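Local coordinates for protein aldehyde dehydrogenase 12 (Zea mays, PDB 6D97) that catalyses the NAD+-dependent oxidation of L-glutamate gamma-semialdehyde to glutamate, the closing step of proline catabolism in plants, at residues 116-121 and 155-160; 193-198 and 220-225; 298-303 and 329-334. All coordinates share one frame; numbering follows the deposited sequence.

Contact 1: 116-121 and 155-160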
loop_
_atom_site.group_PDB
_atom_site.type_symbol
_atom_site.label_atom_id
_atom_site.label_comp_id
_atom_site.label_asym_id
_atom_site.label_seq_id
_atom_site.Cartn_x
_atom_site.Cartn_y
_atom_site.Cartn_z
ATOM N N LYS A 116 -17.481 18.094 11.901
ATOM C CA LYS A 116 -18.185 18.961 12.839
ATOM C C LYS A 116 -17.533 18.928 14.214
ATOM O O LYS A 116 -17.379 19.970 14.860
ATOM C CB LYS A 116 -19.657 18.551 12.931
ATOM C CG LYS A 116 -20.504 18.973 11.738
ATOM C CD LYS A 116 -21.921 18.452 11.873
ATOM C CE LYS A 116 -22.288 17.588 10.688
ATOM N NZ LYS A 116 -22.831 16.263 11.101
ATOM N N ALA A 117 -17.131 17.739 14.672
ATOM C CA ALA A 117 -16.505 17.621 15.986
ATOM C C ALA A 117 -15.133 18.286 16.012
ATOM O O ALA A 117 -14.793 18.971 16.983
ATOM C CB ALA A 117 -16.399 16.152 16.389
ATOM N N ALA A 118 -14.332 18.093 14.959
ATOM C CA ALA A 118 -13.017 18.726 14.902
ATOM C C ALA A 118 -13.130 20.245 14.939
ATOM O O ALA A 118 -12.313 20.919 15.578
ATOM C CB ALA A 118 -12.265 18.280 13.647
ATOM N N HIS A 119 -14.134 20.804 14.261
ATOM C CA HIS A 119 -14.309 22.252 14.281
ATOM C C HIS A 119 -14.757 22.728 15.654
ATOM O O HIS A 119 -14.368 23.815 16.101
ATOM C CB HIS A 119 -15.313 22.683 13.212
ATOM C CG HIS A 119 -15.505 24.165 13.131
ATOM N ND1 HIS A 119 -16.663 24.794 13.537
ATOM C CD2 HIS A 119 -14.680 25.146 12.693
ATOM C CE1 HIS A 119 -16.544 26.097 13.353
ATOM N NE2 HIS A 119 -15.350 26.337 12.840
ATOM N N MET A 120 -15.577 21.930 16.337
ATOM C CA MET A 120 -16.009 22.290 17.681
ATOM C C MET A 120 -14.846 22.235 18.660
ATOM O O MET A 120 -14.606 23.189 19.408
ATOM C CB MET A 120 -17.142 21.371 18.130
ATOM C CG MET A 120 -18.503 21.811 17.641
ATOM S SD MET A 120 -19.012 23.389 18.349
ATOM C CE MET A 120 -19.353 22.912 20.043
ATOM N N LEU A 121 -14.103 21.125 18.663
ATOM C CA LEU A 121 -12.949 20.999 19.547
ATOM C C LEU A 121 -11.897 22.070 19.289
ATOM O O LEU A 121 -11.123 22.388 20.195
ATOM C CB LEU A 121 -12.314 19.611 19.402
ATOM C CG LEU A 121 -12.745 18.484 20.344
ATOM C CD1 LEU A 121 -11.676 17.407 20.388
ATOM C CD2 LEU A 121 -13.035 19.007 21.741
ATOM N N PHE A 155 -6.682 14.529 15.370
ATOM C CA PHE A 155 -7.124 13.199 14.960
ATOM C C PHE A 155 -8.447 13.271 14.207
ATOM O O PHE A 155 -8.603 12.659 13.143
ATOM C CB PHE A 155 -7.236 12.295 16.193
ATOM C CG PHE A 155 -8.012 11.027 15.962
ATOM C CD1 PHE A 155 -7.371 9.870 15.546
ATOM C CD2 PHE A 155 -9.380 10.986 16.190
ATOM C CE1 PHE A 155 -8.086 8.701 15.349
ATOM C CE2 PHE A 155 -10.100 9.827 15.990
ATOM C CZ PHE A 155 -9.453 8.681 15.572
ATOM N N LEU A 156 -9.409 14.025 14.742
ATOM C CA LEU A 156 -10.691 14.188 14.063
ATOM C C LEU A 156 -10.518 14.869 12.712
ATOM O O LEU A 156 -11.237 14.557 11.755
ATOM C CB LEU A 156 -11.653 14.979 14.950
ATOM C CG LEU A 156 -12.109 14.295 16.241
ATOM C CD1 LEU A 156 -12.913 15.256 17.111
ATOM C CD2 LEU A 156 -12.908 13.037 15.928
ATOM N N GLU A 157 -9.565 15.800 12.610
ATOM C CA GLU A 157 -9.306 16.439 11.324
ATOM C C GLU A 157 -8.787 15.442 10.297
ATOM O O GLU A 157 -8.994 15.634 9.096
ATOM C CB GLU A 157 -8.322 17.598 11.485
ATOM C CG GLU A 157 -8.974 18.912 11.879
ATOM C CD GLU A 157 -8.073 20.108 11.632
ATOM O OE1 GLU A 157 -8.485 21.244 11.958
ATOM O OE2 GLU A 157 -6.956 19.913 11.106
ATOM N N ASN A 158 -8.134 14.366 10.743
ATOM C CA ASN A 158 -7.611 13.374 9.811
ATOM C C ASN A 158 -8.697 12.500 9.201
ATOM O O ASN A 158 -8.419 11.782 8.235
ATOM C CB ASN A 158 -6.577 12.483 10.503
ATOM C CG ASN A 158 -5.296 13.223 10.826
ATOM O OD1 ASN A 158 -5.025 14.291 10.278
ATOM N ND2 ASN A 158 -4.495 12.651 11.714
ATOM N N PHE A 159 -9.917 12.544 9.721
ATOM C CA PHE A 159 -10.961 11.644 9.258
ATOM C C PHE A 159 -12.212 12.418 8.888
ATOM O O PHE A 159 -13.339 12.011 9.184
ATOM C CB PHE A 159 -11.224 10.561 10.298
ATOM C CG PHE A 159 -10.021 9.709 10.553
ATOM C CD1 PHE A 159 -9.650 8.738 9.640
ATOM C CD2 PHE A 159 -9.226 9.915 11.667
ATOM C CE1 PHE A 159 -8.527 7.969 9.840
ATOM C CE2 PHE A 159 -8.101 9.142 11.878
ATOM C CZ PHE A 159 -7.751 8.168 10.960
ATOM N N CYS A 160 -12.010 13.544 8.211
ATOM C CA CYS A 160 -13.072 14.309 7.583
ATOM C C CYS A 160 -13.273 13.838 6.144
ATOM O O CYS A 160 -12.466 13.087 5.588
ATOM C CB CYS A 160 -12.746 15.803 7.608
ATOM S SG CYS A 160 -12.438 16.500 9.247
#

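Contact 2: 193-198 and 220-225. With NAD (nicotinamide-adenine-dinucleotide), chain E.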
loop_
_atom_site.group_PDB
_atom_site.type_symbol
_atom_site.label_atom_id
_atom_site.label_comp_id
_atom_site.label_asym_id
_atom_site.label_seq_id
_atom_site.Cartn_x
_atom_site.Cartn_y
_atom_site.Cartn_z
ATOM N N ALA A 193 -16.205 -3.626 22.916
ATOM C CA ALA A 193 -16.076 -2.906 24.173
ATOM C C ALA A 193 -14.755 -2.151 24.207
ATOM O O ALA A 193 -13.764 -2.570 23.600
ATOM C CB ALA A 193 -16.163 -3.851 25.374
ATOM N N ILE A 194 -14.757 -1.023 24.917
ATOM C CA ILE A 194 -13.579 -0.179 25.085
ATOM C C ILE A 194 -13.456 0.190 26.554
ATOM O O ILE A 194 -14.423 0.653 27.169
ATOM C CB ILE A 194 -13.649 1.090 24.221
ATOM C CG1 ILE A 194 -13.888 0.708 22.768
ATOM C CG2 ILE A 194 -12.363 1.882 24.330
ATOM C CD1 ILE A 194 -14.276 1.885 21.903
ATOM N N ILE A 195 -12.266 -0.015 27.114
ATOM C CA ILE A 195 -11.986 0.215 28.526
ATOM C C ILE A 195 -10.688 1.010 28.620
ATOM O O ILE A 195 -9.638 0.539 28.167
ATOM C CB ILE A 195 -11.870 -1.110 29.301
ATOM C CG1 ILE A 195 -13.118 -1.971 29.077
ATOM C CG2 ILE A 195 -11.647 -0.844 30.773
ATOM C CD1 ILE A 195 -13.002 -3.370 29.629
ATOM N N THR A 196 -10.754 2.206 29.198
ATOM C CA THR A 196 -9.629 3.129 29.236
ATOM C C THR A 196 -9.386 3.651 30.646
ATOM O O THR A 196 -10.291 3.636 31.487
ATOM C CB THR A 196 -9.853 4.311 28.279
ATOM O OG1 THR A 196 -10.815 5.212 28.836
ATOM C CG2 THR A 196 -10.342 3.820 26.935
ATOM N N PRO A 197 -8.154 4.137 30.936
ATOM C CA PRO A 197 -7.796 4.469 32.321
ATOM C C PRO A 197 -7.959 5.939 32.681
ATOM O O PRO A 197 -8.563 6.721 31.941
ATOM C CB PRO A 197 -6.322 4.058 32.382
ATOM C CG PRO A 197 -5.816 4.450 31.023
ATOM C CD PRO A 197 -6.980 4.250 30.050
ATOM N N PHE A 198 -7.388 6.323 33.824
ATOM C CA PHE A 198 -7.649 7.643 34.384
ATOM C C PHE A 198 -6.799 8.737 33.753
ATOM O O PHE A 198 -7.223 9.898 33.719
ATOM C CB PHE A 198 -7.403 7.628 35.896
ATOM C CG PHE A 198 -5.948 7.693 36.276
ATOM C CD1 PHE A 198 -5.190 6.536 36.360
ATOM C CD2 PHE A 198 -5.336 8.911 36.542
ATOM C CE1 PHE A 198 -3.858 6.592 36.704
ATOM C CE2 PHE A 198 -4.001 8.971 36.884
ATOM C CZ PHE A 198 -3.262 7.811 36.965
ATOM N N VAL A 220 -19.354 -0.323 23.345
ATOM C CA VAL A 220 -19.696 0.162 24.673
ATOM C C VAL A 220 -18.409 0.687 25.291
ATOM O O VAL A 220 -17.384 -0.008 25.298
ATOM C CB VAL A 220 -20.352 -0.931 25.539
ATOM C CG1 VAL A 220 -19.438 -2.146 25.697
ATOM C CG2 VAL A 220 -20.747 -0.361 26.890
ATOM N N LEU A 221 -18.441 1.935 25.743
ATOM C CA LEU A 221 -17.250 2.627 26.213
ATOM C C LEU A 221 -17.296 2.765 27.727
ATOM O O LEU A 221 -18.283 3.256 28.283
ATOM C CB LEU A 221 -17.122 4.005 25.561
ATOM C CG LEU A 221 -16.020 4.882 26.157
ATOM C CD1 LEU A 221 -14.640 4.286 25.928
ATOM C CD2 LEU A 221 -16.092 6.283 25.590
ATOM N N LYS A 222 -16.228 2.331 28.386
ATOM C CA LYS A 222 -16.090 2.460 29.830
ATOM C C LYS A 222 -14.804 3.215 30.131
ATOM O O LYS A 222 -13.716 2.779 29.738
ATOM C CB LYS A 222 -16.088 1.088 30.507
ATOM C CG LYS A 222 -16.055 1.134 32.024
ATOM C CD LYS A 222 -14.845 0.390 32.560
ATOM C CE LYS A 222 -14.876 0.284 34.076
ATOM N NZ LYS A 222 -14.636 1.601 34.730
ATOM N N VAL A 223 -14.933 4.345 30.819
ATOM C CA VAL A 223 -13.800 5.146 31.262
ATOM C C VAL A 223 -13.766 5.104 32.782
ATOM O O VAL A 223 -14.819 5.074 33.430
ATOM C CB VAL A 223 -13.895 6.598 30.744
ATOM C CG1 VAL A 223 -12.701 7.429 31.202
ATOM C CG2 VAL A 223 -14.007 6.603 29.223
ATOM N N ASP A 224 -12.554 5.061 33.341
ATOM C CA ASP A 224 -12.344 5.103 34.782
ATOM C C ASP A 224 -13.226 6.166 35.415
ATOM O O ASP A 224 -13.201 7.333 35.010
ATOM C CB ASP A 224 -10.869 5.386 35.090
ATOM C CG ASP A 224 -10.511 5.113 36.543
ATOM O OD1 ASP A 224 -11.098 5.747 37.449
ATOM O OD2 ASP A 224 -9.647 4.244 36.781
ATOM N N SER A 225 -14.026 5.749 36.402
ATOM C CA SER A 225 -15.053 6.627 36.952
ATOM C C SER A 225 -14.461 7.904 37.525
ATOM O O SER A 225 -15.164 8.913 37.642
ATOM C CB SER A 225 -15.854 5.900 38.031
ATOM O OG SER A 225 -16.609 4.836 37.477
HETATM P PA NAD E . -6.471 -0.249 35.473
HETATM O O1A NAD E . -6.115 -1.642 34.863
HETATM O O2A NAD E . -6.536 -0.078 36.910
HETATM O O5B NAD E . -7.795 0.350 35.206
HETATM C C5B NAD E . -8.110 0.792 33.908
HETATM C C4B NAD E . -9.568 0.574 33.516
HETATM O O4B NAD E . -9.929 -0.795 33.478
HETATM C C3B NAD E . -10.535 1.297 34.397
HETATM O O3B NAD E . -11.575 1.813 33.661
HETATM C C2B NAD E . -11.001 0.232 35.293
HETATM O O2B NAD E . -12.255 0.519 35.785
HETATM C C1B NAD E . -11.000 -0.931 34.374
HETATM N N9A NAD E . -10.914 -2.228 35.012
HETATM C C8A NAD E . -10.174 -2.594 36.122
HETATM N N7A NAD E . -10.357 -3.897 36.361
HETATM C C5A NAD E . -11.215 -4.429 35.403
HETATM C C6A NAD E . -11.742 -5.682 35.151
HETATM N N6A NAD E . -11.403 -6.780 36.013
HETATM N N1A NAD E . -12.568 -5.873 34.112
HETATM C C2A NAD E . -12.907 -4.857 33.278
HETATM N N3A NAD E . -12.409 -3.611 33.491
HETATM C C4A NAD E . -11.576 -3.376 34.526
HETATM O O3 NAD E . -5.621 0.911 35.178
HETATM P PN NAD E . -4.768 1.754 36.220
HETATM O O1N NAD E . -3.887 2.662 35.287
HETATM O O2N NAD E . -5.641 2.647 37.053
HETATM O O5D NAD E . -3.852 0.934 37.089
HETATM O O HOH W 1 -7.376 3.831 35.473
#

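Contact 3: 298-303 and 329-334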
loop_
_atom_site.group_PDB
_atom_site.type_symbol
_atom_site.label_atom_id
_atom_site.label_comp_id
_atom_site.label_asym_id
_atom_site.label_seq_id
_atom_site.Cartn_x
_atom_site.Cartn_y
_atom_site.Cartn_z
ATOM N N ASP A 298 9.467 2.149 30.536
ATOM C CA ASP A 298 10.115 2.744 29.364
ATOM C C ASP A 298 11.501 3.280 29.709
ATOM O O ASP A 298 11.700 3.899 30.765
ATOM C CB ASP A 298 9.216 3.851 28.828
ATOM C CG ASP A 298 7.752 3.447 28.858
ATOM O OD1 ASP A 298 7.422 2.376 28.348
ATOM O OD2 ASP A 298 6.925 4.216 29.356
ATOM N N TRP A 299 12.456 3.004 28.833
ATOM C CA TRP A 299 13.851 3.310 29.065
ATOM C C TRP A 299 14.324 4.385 28.099
ATOM O O TRP A 299 13.784 4.542 26.999
ATOM C CB TRP A 299 14.749 2.056 28.932
ATOM C CG TRP A 299 14.493 1.191 27.727
ATOM C CD1 TRP A 299 13.731 0.055 27.677
ATOM C CD2 TRP A 299 15.021 1.375 26.411
ATOM N NE1 TRP A 299 13.746 -0.467 26.405
ATOM C CE2 TRP A 299 14.529 0.326 25.608
ATOM C CE3 TRP A 299 15.857 2.334 25.829
ATOM C CZ2 TRP A 299 14.845 0.208 24.258
ATOM C CZ3 TRP A 299 16.166 2.220 24.492
ATOM C CH2 TRP A 299 15.661 1.165 23.718
ATOM N N LYS A 300 15.333 5.134 28.536
ATOM C CA LYS A 300 16.077 6.054 27.690
ATOM C C LYS A 300 17.546 5.696 27.803
ATOM O O LYS A 300 18.079 5.583 28.913
ATOM C CB LYS A 300 15.850 7.512 28.092
ATOM C CG LYS A 300 16.697 8.497 27.311
ATOM C CD LYS A 300 16.347 9.928 27.674
ATOM C CE LYS A 300 15.036 10.358 27.033
ATOM N NZ LYS A 300 14.442 11.546 27.710
ATOM N N ILE A 301 18.181 5.476 26.658
ATOM C CA ILE A 301 19.610 5.217 26.577
ATOM C C ILE A 301 20.276 6.461 26.012
ATOM O O ILE A 301 19.860 6.974 24.965
ATOM C CB ILE A 301 19.918 3.990 25.702
ATOM C CG1 ILE A 301 19.321 2.715 26.303
ATOM C CG2 ILE A 301 21.411 3.834 25.527
ATOM C CD1 ILE A 301 19.440 1.516 25.381
ATOM N N LEU A 302 21.293 6.954 26.710
ATOM C CA LEU A 302 22.133 8.023 26.193
ATOM C C LEU A 302 23.353 7.406 25.521
ATOM O O LEU A 302 24.054 6.587 26.126
ATOM C CB LEU A 302 22.572 8.971 27.310
ATOM C CG LEU A 302 21.530 9.606 28.235
ATOM C CD1 LEU A 302 22.222 10.551 29.207
ATOM C CD2 LEU A 302 20.450 10.339 27.458
ATOM N N GLY A 303 23.596 7.791 24.273
ATOM C CA GLY A 303 24.740 7.301 23.549
ATOM C C GLY A 303 26.020 7.980 23.980
ATOM O O GLY A 303 26.051 8.820 24.889
ATOM N N SER A 329 3.872 6.229 28.879
ATOM C CA SER A 329 5.092 6.445 28.115
ATOM C C SER A 329 6.194 7.121 28.922
ATOM O O SER A 329 7.250 7.428 28.361
ATOM C CB SER A 329 4.783 7.284 26.868
ATOM O OG SER A 329 4.209 8.535 27.212
ATOM N N ALA A 330 5.988 7.336 30.219
ATOM C CA ALA A 330 6.912 8.144 31.003
ATOM C C ALA A 330 8.259 7.446 31.176
ATOM O O ALA A 330 8.352 6.216 31.247
ATOM C CB ALA A 330 6.309 8.470 32.370
ATOM N N GLN A 331 9.312 8.260 31.234
ATOM C CA GLN A 331 10.676 7.778 31.434
ATOM C C GLN A 331 10.809 7.188 32.834
ATOM O O GLN A 331 10.720 7.908 33.833
ATOM C CB GLN A 331 11.655 8.931 31.222
ATOM C CG GLN A 331 13.093 8.643 31.612
ATOM C CD GLN A 331 14.035 9.753 31.176
ATOM O OE1 GLN A 331 13.953 10.236 30.048
ATOM N NE2 GLN A 331 14.926 10.168 32.073
ATOM N N SER A 332 11.016 5.871 32.912
ATOM C CA SER A 332 11.157 5.186 34.189
ATOM C C SER A 332 12.585 4.771 34.508
ATOM O O SER A 332 12.894 4.539 35.680
ATOM C CB SER A 332 10.260 3.939 34.232
ATOM O OG SER A 332 8.887 4.292 34.278
ATOM N N VAL A 333 13.453 4.660 33.507
ATOM C CA VAL A 333 14.857 4.358 33.753
ATOM C C VAL A 333 15.698 5.092 32.717
ATOM O O VAL A 333 15.280 5.272 31.569
ATOM C CB VAL A 333 15.123 2.836 33.742
ATOM C CG1 VAL A 333 14.773 2.245 32.401
ATOM C CG2 VAL A 333 16.576 2.537 34.109
ATOM N N LEU A 334 16.884 5.530 33.141
ATOM C CA LEU A 334 17.814 6.266 32.295
ATOM C C LEU A 334 19.167 5.570 32.340
ATOM O O LEU A 334 19.798 5.512 33.400
ATOM C CB LEU A 334 17.936 7.723 32.759
ATOM C CG LEU A 334 18.818 8.682 31.955
ATOM C CD1 LEU A 334 18.249 8.870 30.565
ATOM C CD2 LEU A 334 18.938 10.022 32.657
HETATM O O HOH W 2 7.750 3.808 32.082
#

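Contact 1: 116-121 and 155-160
Leu156 and Ala118 illustrate how two helices come close where one of them presents small residues. The CB atoms of Leu156 and Ala118 meet at 3.6 Å, and their CA atoms are 5.2 Å apart. With its CG anti to the carbonyl carbon (chi1 -67°) and the chain straight beyond it, Leu156 carries CD1 over the neighbouring alanine, 3.7 Å from Ala117 CB. One turn on, Leu121 crosses Leu156 at about a right angle, the two touching through their CD1 methyls at 4.1 Å. Glu157 adds the flank of its aliphatic stem, its CG resting 3.8 Å from Ala118 CB. Its OE1 accepts a hydrogen bond from Gln153, whose side-chain amide also donates to the carbonyl of Ala118 and so bridges from helix 142-157 to the backbone of helix 105-121. Farther out, Leu156 rests on Tyr214 of helix 203-214, and Ala117 and Leu121 reach Leu237 of helix 229-240. His119 stacks on His119 of the second subunit, and Asn158 OD1 accepts from the backbone N of Asp162 of that subunit. This is an apolar helix-helix packing of 105-121 with 142-157, layered against helices of the Rossmann-type NAD-binding region beside a subunit interface.

Contact 2: 193-198 and 220-225
Lys222 and Ile195 sit side by side on neighbouring parallel strands and line the site of the adenosine ribose of NAD. Ile195 meets the sugar with its CG2 branch, 3.2 Å from NAD O4B, and its CD1 extends toward the adenine. The lysine leaves the strand with CG anti to the backbone N (chi1 -176°), then bends at chi2 and chi4 to pass along Ile195, CD against CG2, and bring NZ to the ribose hydroxyls. NZ donates to NAD O2B at 2.8 Å, to Ser253 O and, weakly, to NAD O3B, which itself donates to the carbonyl of Thr196. A methionine in place of Lys222 would probably leave NAD O2B without its charged donor and the ribose less firmly held. On the opposite face, Ile194 and Leu221 cross obliquely, CG2 to CD1 at 3.7 Å, and Thr196 turns OG1 toward the Val223 methyls, where this buried hydroxyl has no polar partner. Backbone bonds such as Lys222 N to Ile194 O, 2.7 Å, hold the register. A water lies between Asp224 OD2 and NAD O2N, within bonding distance of both; Asp224 OD1 is paired with Lys226. Strand 269-273 continues the sheet beyond 193-196; helix 255-265 covers the Ile195 and Lys222 face, and helix 203-214, the crossover of this beta-alpha-beta unit, covers that of Ile194, Thr196 and Val223.

Contact 3: 298-303 and 329-334
Trp299 touches Val333 not with its indole but with CB, which lies 3.5 Å from Val333 CG1; the ring leads away from 329-334, toward Phe335 farther along that strand and Ala464, and Ile301 N lies at its edge, in the ring plane. The flat amide of Gln331 behaves differently, its OE1 turned to Lys300 and its NE2 bonded to Gln438. The contact belongs to a parallel beta-alpha-beta crossover, strands 298-302 and 331-337 joined through helix 309-321, within a predominantly parallel sheet of the catalytic domain of the aldehyde dehydrogenase fold. Where the segments first meet, one acceptor serves two donors: Asp298 O takes Ser332 N at 3.0 Å and, weakly, Val333 N. Regular pairing is found at Trp299 with Val333 and Lys300 with Leu334. A water accepts from Asp298 N and lies within bonding distance of Ala330 O and Ser332 OG. The Asp298 carboxylate is steadied from elsewhere, OD1 accepting from Thr463 N of the next strand. Lys300 N bonds to Val333 O at 3.0 Å. Lys300 runs straight until a bend at chi3 (-76°) swings its end to Gln331, where NZ reaches OE1 at 2.7 Å, nearly along the C=O axis (165°); a salt bridge to Asp319 on the crossover helix gives the buried ammonium group its second grip. The stem of Lys300 lies alongside Leu334, pointing the same way, and the leucine's CD1 also meets Leu302 CD2 at 4.1 Å.

In the fold
The three contacts follow one another along the chain without touching, and they differ in how near they come to the cofactor. Contact 2 holds NAD directly, whereas in contact 3 the side chain of Ala330 remains about 12 Å from it. Contacts 2 and 3 both join the two strands of a beta-alpha-beta unit, but in separate sheets; their centres are 28 Å apart and their nearest atoms about 10 Å. Contact 1 joins two helices instead, its centre 22 Å from that of contact 2 and 33 Å from that of contact 3. Helix 203-214 is common to both surroundings of the first two: it touches Leu156 of contact 1 and is the crossover helix of contact 2.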